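Local coordinates for protein yesU (Bacillus subtilis, PDB 1OQ1), which is of unknown function but adopts a galectin-like beta-sandwich fold, consistent with a possible though unproven role in carbohydrate recognition, at residues Y119-Y124 and T132-K137; G102-Y107 and R139-A144. One frame throughout, in Å; residues are numbered along the deposited sequence.

Interaction 1 of 2, residues Y119-Y124 and T132-K137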
ATOM      1  N   TYR A 119      -0.639   7.536   1.397  1.00  5.25           N
ATOM      2  CA  TYR A 119       0.469   8.473   1.505  1.00  5.45           C
ATOM      3  C   TYR A 119       0.480   9.316   0.232  1.00  5.01           C
ATOM      4  O   TYR A 119      -0.094   8.924  -0.782  1.00  5.82           O
ATOM      5  CB  TYR A 119       1.789   7.722   1.714  1.00  5.23           C
ATOM      6  CG  TYR A 119       2.150   6.738   0.628  1.00  5.77           C
ATOM      7  CD1 TYR A 119       2.995   7.106  -0.419  1.00  5.56           C
ATOM      8  CD2 TYR A 119       1.688   5.422   0.674  1.00  6.54           C
ATOM      9  CE1 TYR A 119       3.380   6.192  -1.389  1.00  6.73           C
ATOM     10  CE2 TYR A 119       2.068   4.495  -0.293  1.00  7.45           C
ATOM     11  CZ  TYR A 119       2.916   4.885  -1.319  1.00  6.72           C
ATOM     12  OH  TYR A 119       3.314   3.961  -2.256  1.00  7.46           O
ATOM     13  N   PHE A 120       1.136  10.467   0.282  1.00  4.61           N
ATOM     14  CA  PHE A 120       1.113  11.399  -0.843  1.00  5.93           C
ATOM     15  C   PHE A 120      -0.365  11.606  -1.188  1.00  6.63           C
ATOM     16  O   PHE A 120      -0.802  11.382  -2.320  1.00  6.60           O
ATOM     17  CB  PHE A 120       1.850  10.865  -2.073  1.00  5.97           C
ATOM     18  CG  PHE A 120       2.145  11.934  -3.101  1.00  5.72           C
ATOM     19  CD1 PHE A 120       3.208  12.816  -2.919  1.00  5.49           C
ATOM     20  CD2 PHE A 120       1.322  12.103  -4.209  1.00  5.35           C
ATOM     21  CE1 PHE A 120       3.448  13.855  -3.823  1.00  6.80           C
ATOM     22  CE2 PHE A 120       1.550  13.141  -5.123  1.00  6.48           C
ATOM     23  CZ  PHE A 120       2.615  14.019  -4.928  1.00  7.28           C
ATOM     24  N   ARG A 121      -1.139  12.011  -0.186  1.00  7.10           N
ATOM     25  CA  ARG A 121      -2.565  12.249  -0.373  1.00  6.14           C
ATOM     26  C   ARG A 121      -2.688  13.662  -0.922  1.00  5.91           C
ATOM     27  O   ARG A 121      -2.790  14.621  -0.157  1.00  5.33           O
ATOM     28  CB  ARG A 121      -3.291  12.133   0.967  1.00  7.89           C
ATOM     29  CG  ARG A 121      -2.988  10.840   1.708  1.00  7.03           C
ATOM     30  CD  ARG A 121      -3.677  10.792   3.064  1.00  8.61           C
ATOM     31  NE  ARG A 121      -5.132  10.766   2.943  1.00 12.77           N
ATOM     32  CZ  ARG A 121      -5.941  11.769   3.272  1.00 12.74           C
ATOM     33  NH1 ARG A 121      -5.451  12.908   3.751  1.00 11.93           N
ATOM     34  NH2 ARG A 121      -7.250  11.627   3.125  1.00 14.66           N
ATOM     35  N   ARG A 122      -2.666  13.783  -2.247  1.00  6.08           N
ATOM     36  CA  ARG A 122      -2.723  15.090  -2.891  1.00  6.27           C
ATOM     37  C   ARG A 122      -3.744  15.163  -4.032  1.00  7.26           C
ATOM     38  O   ARG A 122      -3.550  15.907  -4.991  1.00  7.60           O
ATOM     39  CB  ARG A 122      -1.334  15.444  -3.445  1.00  7.39           C
ATOM     40  CG  ARG A 122      -0.161  15.088  -2.525  1.00  7.83           C
ATOM     41  CD  ARG A 122      -0.136  15.926  -1.245  1.00  8.05           C
ATOM     42  NE  ARG A 122       0.782  15.346  -0.265  1.00  7.12           N
ATOM     43  CZ  ARG A 122       2.102  15.503  -0.276  1.00  8.95           C
ATOM     44  NH1 ARG A 122       2.684  16.240  -1.215  1.00  7.10           N
ATOM     45  NH2 ARG A 122       2.847  14.893   0.640  1.00  8.14           N
ATOM     46  N   LYS A 123      -4.825  14.400  -3.928  1.00  8.01           N
ATOM     47  CA  LYS A 123      -5.853  14.388  -4.965  1.00  8.19           C
ATOM     48  C   LYS A 123      -6.788  15.595  -4.874  1.00  8.98           C
ATOM     49  O   LYS A 123      -7.108  16.212  -5.891  1.00 11.02           O
ATOM     50  CB  LYS A 123      -6.672  13.092  -4.871  1.00  8.29           C
ATOM     51  CG  LYS A 123      -7.944  13.056  -5.720  1.00  7.48           C
ATOM     52  CD  LYS A 123      -7.652  13.120  -7.217  1.00  8.51           C
ATOM     53  CE  LYS A 123      -8.951  13.065  -8.015  1.00 10.79           C
ATOM     54  NZ  LYS A 123      -8.722  13.055  -9.486  1.00 10.32           N
ATOM     55  N   TYR A 124      -7.211  15.932  -3.658  1.00  9.08           N
ATOM     56  CA  TYR A 124      -8.132  17.050  -3.444  1.00 10.48           C
ATOM     57  C   TYR A 124      -7.501  18.213  -2.682  1.00 10.86           C
ATOM     58  O   TYR A 124      -6.534  18.030  -1.944  1.00  9.52           O
ATOM     59  CB  TYR A 124      -9.371  16.553  -2.694  1.00  9.34           C
ATOM     60  CG  TYR A 124     -10.110  15.444  -3.410  1.00 10.56           C
ATOM     61  CD1 TYR A 124     -10.782  15.688  -4.610  1.00 11.28           C
ATOM     62  CD2 TYR A 124     -10.129  14.145  -2.895  1.00 11.69           C
ATOM     63  CE1 TYR A 124     -11.457  14.662  -5.283  1.00 13.05           C
ATOM     64  CE2 TYR A 124     -10.799  13.114  -3.560  1.00 11.63           C
ATOM     65  CZ  TYR A 124     -11.459  13.382  -4.751  1.00 13.07           C
ATOM     66  OH  TYR A 124     -12.125  12.366  -5.401  1.00 12.86           O
ATOM     67  N   THR A 132      -0.913  14.580   5.283  1.00  5.52           N
ATOM     68  CA  THR A 132      -0.777  13.462   6.201  1.00  5.43           C
ATOM     69  C   THR A 132      -0.839  12.120   5.480  1.00  6.36           C
ATOM     70  O   THR A 132      -1.154  12.045   4.287  1.00  6.30           O
ATOM     71  CB  THR A 132      -1.922  13.476   7.230  1.00  6.41           C
ATOM     72  OG1 THR A 132      -3.163  13.208   6.563  1.00  9.11           O
ATOM     73  CG2 THR A 132      -2.017  14.837   7.898  1.00  6.41           C
ATOM     74  N   CYS A 133      -0.508  11.071   6.225  1.00  4.89           N
ATOM     75  CA  CYS A 133      -0.583   9.696   5.752  1.00  5.12           C
ATOM     76  C   CYS A 133      -1.621   9.108   6.696  1.00  5.63           C
ATOM     77  O   CYS A 133      -1.566   9.362   7.900  1.00  7.14           O
ATOM     78  CB  CYS A 133       0.746   8.965   5.940  1.00  5.41           C
ATOM     79  SG  CYS A 133       2.103   9.590   4.930  1.00  7.79           S
ATOM     80  N   ASN A 134      -2.561   8.334   6.165  1.00  5.21           N
ATOM     81  CA  ASN A 134      -3.626   7.756   6.990  1.00  6.07           C
ATOM     82  C   ASN A 134      -3.668   6.231   6.925  1.00  6.78           C
ATOM     83  O   ASN A 134      -3.489   5.651   5.859  1.00  7.26           O
ATOM     84  CB  ASN A 134      -4.991   8.293   6.532  1.00  5.77           C
ATOM     85  CG  ASN A 134      -5.097   9.811   6.620  1.00 10.16           C
ATOM     86  OD1 ASN A 134      -4.148  10.500   6.999  1.00 11.40           O
ATOM     87  ND2 ASN A 134      -6.263  10.337   6.264  1.00 10.09           N
ATOM     88  N   LEU A 135      -3.910   5.588   8.066  1.00  5.59           N
ATOM     89  CA  LEU A 135      -4.024   4.126   8.118  1.00  5.04           C
ATOM     90  C   LEU A 135      -5.463   3.755   8.457  1.00  5.86           C
ATOM     91  O   LEU A 135      -6.003   4.209   9.465  1.00  6.27           O
ATOM     92  CB  LEU A 135      -3.109   3.529   9.192  1.00  4.90           C
ATOM     93  CG  LEU A 135      -3.289   2.012   9.388  1.00  4.09           C
ATOM     94  CD1 LEU A 135      -2.720   1.264   8.181  1.00  6.82           C
ATOM     95  CD2 LEU A 135      -2.587   1.557  10.667  1.00  6.85           C
ATOM     96  N   ARG A 136      -6.087   2.938   7.615  1.00  6.17           N
ATOM     97  CA  ARG A 136      -7.459   2.504   7.866  1.00  6.41           C
ATOM     98  C   ARG A 136      -7.546   0.988   7.870  1.00  5.83           C
ATOM     99  O   ARG A 136      -6.683   0.309   7.310  1.00  5.20           O
ATOM    100  CB  ARG A 136      -8.414   3.069   6.809  1.00 10.35           C
ATOM    101  CG  ARG A 136      -8.702   4.561   6.972  1.00 12.04           C
ATOM    102  CD  ARG A 136      -9.806   5.022   6.028  1.00 14.69           C
ATOM    103  NE  ARG A 136      -9.980   6.475   6.042  1.00 13.57           N
ATOM    104  CZ  ARG A 136     -10.732   7.148   6.909  1.00 15.89           C
ATOM    105  NH1 ARG A 136     -11.412   6.513   7.856  1.00 13.48           N
ATOM    106  NH2 ARG A 136     -10.797   8.471   6.834  1.00 13.91           N
ATOM    107  N   LYS A 137      -8.586   0.470   8.515  1.00  4.77           N
ATOM    108  CA  LYS A 137      -8.818  -0.969   8.591  1.00  4.86           C
ATOM    109  C   LYS A 137     -10.222  -1.269   8.079  1.00  4.90           C
ATOM    110  O   LYS A 137     -11.202  -0.672   8.538  1.00  6.74           O
ATOM    111  CB  LYS A 137      -8.685  -1.464  10.032  1.00  5.95           C
ATOM    112  CG  LYS A 137      -8.840  -2.975  10.175  1.00  6.53           C
ATOM    113  CD  LYS A 137      -8.912  -3.399  11.635  1.00  6.69           C
ATOM    114  CE  LYS A 137      -8.931  -4.920  11.774  1.00  5.94           C
ATOM    115  NZ  LYS A 137      -9.091  -5.336  13.197  1.00  5.20           N
TER
HETATM  116  O   HOH W   1       0.033  13.542   2.053  1.00  8.00           O
HETATM  117  O   HOH W   2      -2.941  14.903   2.852  1.00 11.05           O
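In the galectin-like beta sandwich of yesU, two antiparallel neighbours of one sheet, strands 112-122 and 132-138, part company where R121 and T132 meet, and two waters fill in for the missing backbone pairing. The CA atoms of Y119 and C133 are still 4.5 Å apart, but F120 turns the chain through a corner and those of R121 and T132 stand 6.9 Å from each other. Water 1 sits in the opening: R121 N and R122 NE both donate to it, each 3.0 Å away, and it can donate in turn to T132 O. Water 2 bridges the two backbones a second time: it lies close to R121 O, accepts from T132 N and receives a weak third bond from R121 NH1.

R121, the centre of an inverse gamma turn, sends its side chain over the neighbouring strand. Its aliphatic part runs past the carbonyl of T132, with CD 3.1 Å from T132 O, before a bend at chi3 (65°) brings the guanidinium over the amide of N134. The two flat groups lie nearly parallel, their planes 22° apart, and one end of the amide sits over the centre of a guanidinium face rather than meeting its N-H edge. M146 of strand 142-148 packs beside T132 and N134 from the next position in the sheet.

R122 goes another way, reaching D149 in a salt bridge, and its CG rests over the centre of the F120 ring. Y119 and C133 supply the apolar end of the contact. With CG of Y119 set between its backbone N and carbonyl carbon (chi1 59°), the ring rises away from strand 132-138 and its OH bonds to W67, so that CB is what meets the sulfur: Y119 CB lies 3.7 Å from C133 SG.

Interaction 2 of 2, residues G102-Y107 and R139-A144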
ATOM      1  N   GLY A 102     -11.366  -1.395  -8.955  1.00 10.63           N
ATOM      2  CA  GLY A 102     -10.624  -0.220  -8.545  1.00 11.69           C
ATOM      3  C   GLY A 102     -11.482   0.865  -7.920  1.00 10.80           C
ATOM      4  O   GLY A 102     -10.978   1.940  -7.590  1.00 10.95           O
ATOM      5  N   THR A 103     -12.776   0.593  -7.762  1.00 11.49           N
ATOM      6  CA  THR A 103     -13.700   1.556  -7.157  1.00 11.14           C
ATOM      7  C   THR A 103     -13.597   1.354  -5.643  1.00  9.81           C
ATOM      8  O   THR A 103     -13.939   0.294  -5.121  1.00  8.77           O
ATOM      9  CB  THR A 103     -15.140   1.311  -7.645  1.00 12.73           C
ATOM     10  OG1 THR A 103     -15.135   1.183  -9.074  1.00 15.54           O
ATOM     11  CG2 THR A 103     -16.036   2.479  -7.266  1.00 14.11           C
ATOM     12  N   TYR A 104     -13.138   2.389  -4.946  1.00 10.99           N
ATOM     13  CA  TYR A 104     -12.892   2.315  -3.506  1.00 10.54           C
ATOM     14  C   TYR A 104     -13.853   1.538  -2.607  1.00 10.52           C
ATOM     15  O   TYR A 104     -13.412   0.710  -1.815  1.00  9.76           O
ATOM     16  CB  TYR A 104     -12.668   3.726  -2.941  1.00  9.88           C
ATOM     17  CG  TYR A 104     -11.810   3.760  -1.686  1.00  8.44           C
ATOM     18  CD1 TYR A 104     -10.875   2.755  -1.422  1.00  8.35           C
ATOM     19  CD2 TYR A 104     -11.888   4.824  -0.791  1.00  8.52           C
ATOM     20  CE1 TYR A 104     -10.040   2.814  -0.297  1.00  9.51           C
ATOM     21  CE2 TYR A 104     -11.053   4.897   0.330  1.00  8.99           C
ATOM     22  CZ  TYR A 104     -10.135   3.890   0.571  1.00  8.94           C
ATOM     23  OH  TYR A 104      -9.312   3.960   1.673  1.00 11.28           O
ATOM     24  N   PRO A 105     -15.170   1.781  -2.715  1.00  9.94           N
ATOM     25  CA  PRO A 105     -16.115   1.053  -1.863  1.00 10.40           C
ATOM     26  C   PRO A 105     -16.025  -0.468  -1.962  1.00  9.56           C
ATOM     27  O   PRO A 105     -16.420  -1.178  -1.035  1.00 10.00           O
ATOM     28  CB  PRO A 105     -17.469   1.592  -2.319  1.00 11.13           C
ATOM     29  CG  PRO A 105     -17.143   3.006  -2.687  1.00 11.25           C
ATOM     30  CD  PRO A 105     -15.864   2.830  -3.481  1.00 10.83           C
ATOM     31  N   GLU A 106     -15.505  -0.968  -3.080  1.00  9.69           N
ATOM     32  CA  GLU A 106     -15.368  -2.409  -3.269  1.00 10.25           C
ATOM     33  C   GLU A 106     -14.306  -2.952  -2.324  1.00  9.35           C
ATOM     34  O   GLU A 106     -14.290  -4.137  -2.005  1.00  8.52           O
ATOM     35  CB  GLU A 106     -14.958  -2.725  -4.708  1.00 12.83           C
ATOM     36  CG  GLU A 106     -15.854  -2.103  -5.762  1.00 15.32           C
ATOM     37  CD  GLU A 106     -15.299  -2.270  -7.161  1.00 17.47           C
ATOM     38  OE1 GLU A 106     -14.062  -2.198  -7.317  1.00 16.65           O
ATOM     39  OE2 GLU A 106     -16.096  -2.456  -8.104  1.00 17.08           O
ATOM     40  N   TYR A 107     -13.423  -2.065  -1.874  1.00  8.26           N
ATOM     41  CA  TYR A 107     -12.337  -2.450  -0.988  1.00  8.07           C
ATOM     42  C   TYR A 107     -12.604  -2.176   0.486  1.00  8.36           C
ATOM     43  O   TYR A 107     -12.222  -2.975   1.331  1.00  9.26           O
ATOM     44  CB  TYR A 107     -11.049  -1.752  -1.431  1.00  6.95           C
ATOM     45  CG  TYR A 107     -10.701  -2.068  -2.866  1.00  7.41           C
ATOM     46  CD1 TYR A 107      -9.887  -3.158  -3.190  1.00  8.91           C
ATOM     47  CD2 TYR A 107     -11.260  -1.332  -3.908  1.00  8.68           C
ATOM     48  CE1 TYR A 107      -9.648  -3.507  -4.524  1.00  8.35           C
ATOM     49  CE2 TYR A 107     -11.032  -1.669  -5.233  1.00  9.82           C
ATOM     50  CZ  TYR A 107     -10.231  -2.758  -5.536  1.00  7.75           C
ATOM     51  OH  TYR A 107     -10.048  -3.103  -6.855  1.00  8.33           O
ATOM     52  N   ARG A 139     -12.921  -4.667   6.452  1.00  7.45           N
ATOM     53  CA  ARG A 139     -14.150  -3.950   6.105  1.00  7.71           C
ATOM     54  C   ARG A 139     -14.555  -2.945   7.176  1.00  8.59           C
ATOM     55  O   ARG A 139     -14.484  -3.240   8.365  1.00  9.23           O
ATOM     56  CB  ARG A 139     -15.289  -4.962   5.897  1.00  8.54           C
ATOM     57  CG  ARG A 139     -16.563  -4.379   5.292  1.00 12.60           C
ATOM     58  CD  ARG A 139     -17.608  -5.468   5.029  1.00 17.30           C
ATOM     59  NE  ARG A 139     -18.635  -5.033   4.078  1.00 22.79           N
ATOM     60  CZ  ARG A 139     -19.618  -4.182   4.358  1.00 25.63           C
ATOM     61  NH1 ARG A 139     -20.496  -3.849   3.416  1.00 25.99           N
ATOM     62  NH2 ARG A 139     -19.736  -3.671   5.580  1.00 27.40           N
ATOM     63  N   GLY A 140     -14.972  -1.754   6.755  1.00  8.70           N
ATOM     64  CA  GLY A 140     -15.389  -0.761   7.727  1.00  9.92           C
ATOM     65  C   GLY A 140     -14.847   0.643   7.554  1.00  8.64           C
ATOM     66  O   GLY A 140     -15.376   1.566   8.162  1.00  9.38           O
ATOM     67  N   PHE A 141     -13.795   0.815   6.755  1.00  8.52           N
ATOM     68  CA  PHE A 141     -13.229   2.144   6.525  1.00  9.33           C
ATOM     69  C   PHE A 141     -12.887   2.837   7.854  1.00 10.09           C
ATOM     70  O   PHE A 141     -12.995   4.058   7.978  1.00 10.74           O
ATOM     71  CB  PHE A 141     -14.244   2.987   5.741  1.00 11.27           C
ATOM     72  CG  PHE A 141     -13.679   4.256   5.163  1.00 14.54           C
ATOM     73  CD1 PHE A 141     -12.673   4.212   4.203  1.00 14.53           C
ATOM     74  CD2 PHE A 141     -14.174   5.497   5.561  1.00 15.15           C
ATOM     75  CE1 PHE A 141     -12.167   5.386   3.645  1.00 15.32           C
ATOM     76  CE2 PHE A 141     -13.674   6.677   5.010  1.00 16.97           C
ATOM     77  CZ  PHE A 141     -12.668   6.620   4.049  1.00 16.27           C
ATOM     78  N   HIS A 142     -12.459   2.054   8.840  1.00  8.18           N
ATOM     79  CA  HIS A 142     -12.136   2.593  10.156  1.00  7.98           C
ATOM     80  C   HIS A 142     -10.799   3.316  10.197  1.00  8.50           C
ATOM     81  O   HIS A 142      -9.769   2.754   9.831  1.00  7.63           O
ATOM     82  CB  HIS A 142     -12.121   1.467  11.188  1.00  7.36           C
ATOM     83  CG  HIS A 142     -13.385   0.668  11.228  1.00  9.85           C
ATOM     84  ND1 HIS A 142     -14.593   1.206  11.614  1.00  9.67           N
ATOM     85  CD2 HIS A 142     -13.627  -0.632  10.937  1.00  9.89           C
ATOM     86  CE1 HIS A 142     -15.526   0.272  11.559  1.00 10.85           C
ATOM     87  NE2 HIS A 142     -14.966  -0.853  11.152  1.00 10.36           N
ATOM     88  N   LEU A 143     -10.813   4.567  10.647  1.00  9.31           N
ATOM     89  CA  LEU A 143      -9.570   5.330  10.745  1.00  8.71           C
ATOM     90  C   LEU A 143      -8.826   4.839  11.985  1.00  9.19           C
ATOM     91  O   LEU A 143      -9.321   4.966  13.107  1.00 10.47           O
ATOM     92  CB  LEU A 143      -9.868   6.825  10.866  1.00  9.84           C
ATOM     93  CG  LEU A 143      -8.650   7.752  10.936  1.00  9.85           C
ATOM     94  CD1 LEU A 143      -7.821   7.638   9.657  1.00  7.45           C
ATOM     95  CD2 LEU A 143      -9.133   9.180  11.128  1.00  9.59           C
ATOM     96  N   ALA A 144      -7.639   4.276  11.779  1.00  7.53           N
ATOM     97  CA  ALA A 144      -6.840   3.737  12.883  1.00  8.13           C
ATOM     98  C   ALA A 144      -5.730   4.664  13.375  1.00  8.51           C
ATOM     99  O   ALA A 144      -5.474   4.754  14.575  1.00  8.00           O
ATOM    100  CB  ALA A 144      -6.242   2.389  12.477  1.00  9.16           C
TER
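The backbones of G102-Y107 and R139-A144 stay well apart, one making a tight turn into the short helix 105-108 and the other rounding the bend from strand 132-138 into strand 142-148, and the gap is spanned by two aromatic side chains, Y104 and F141. One corner of each ring does the touching, Y104 CE2 to F141 CE1 at 3.5 Å. The planes are almost perpendicular, at 84°, with centroids 5.8 Å apart; the meeting is oblique, and the phenol oxygen of Y104 lies in the plane of the F141 ring at its edge. That oxygen has its polar partner elsewhere, in a hydrogen bond with H116 ND1, which helps to fix the phenol end.

In the galectin-like sandwich the contact runs from the face of the seven-stranded sheet, where Y104 packs on M79 and F81 of inner strand 76-86, to its margin, where F141 sits in the hairpin connection before outermost strand 142-148. An acetate, probably from the crystallisation liquor, is bound about 3 Å from the Y104 side chain. F141 makes a cation-pi contact with R136 as well.

Within the turn, T103 O accepts from E106 N, and the E106 carboxylate returns the link: T103 N donates to E106 OE1 at 3.1 Å, approaching from above the carboxylate plane.

In the fold
From the N terminus, the chain first reaches 102-107, where helix 105-108 begins, then runs into strand 112-122, whose end supplies 119-124. Helix 125-128 lies in the short loop closed by interaction 1, before strand 132-138 returns antiparallel; the next bend and strand 142-148 bring in 139-144, so interaction 2 closes a wider loop with interaction 1 nested inside it. Their centres are 13 Å apart. The two are joined through neighbouring strands of the same sheet, where L135 O and A144 N, 2.8 Å apart, probably hydrogen-bond. Interaction 1 ties successive strands together, and interaction 2 links the sheet margin to the helical turn preceding them.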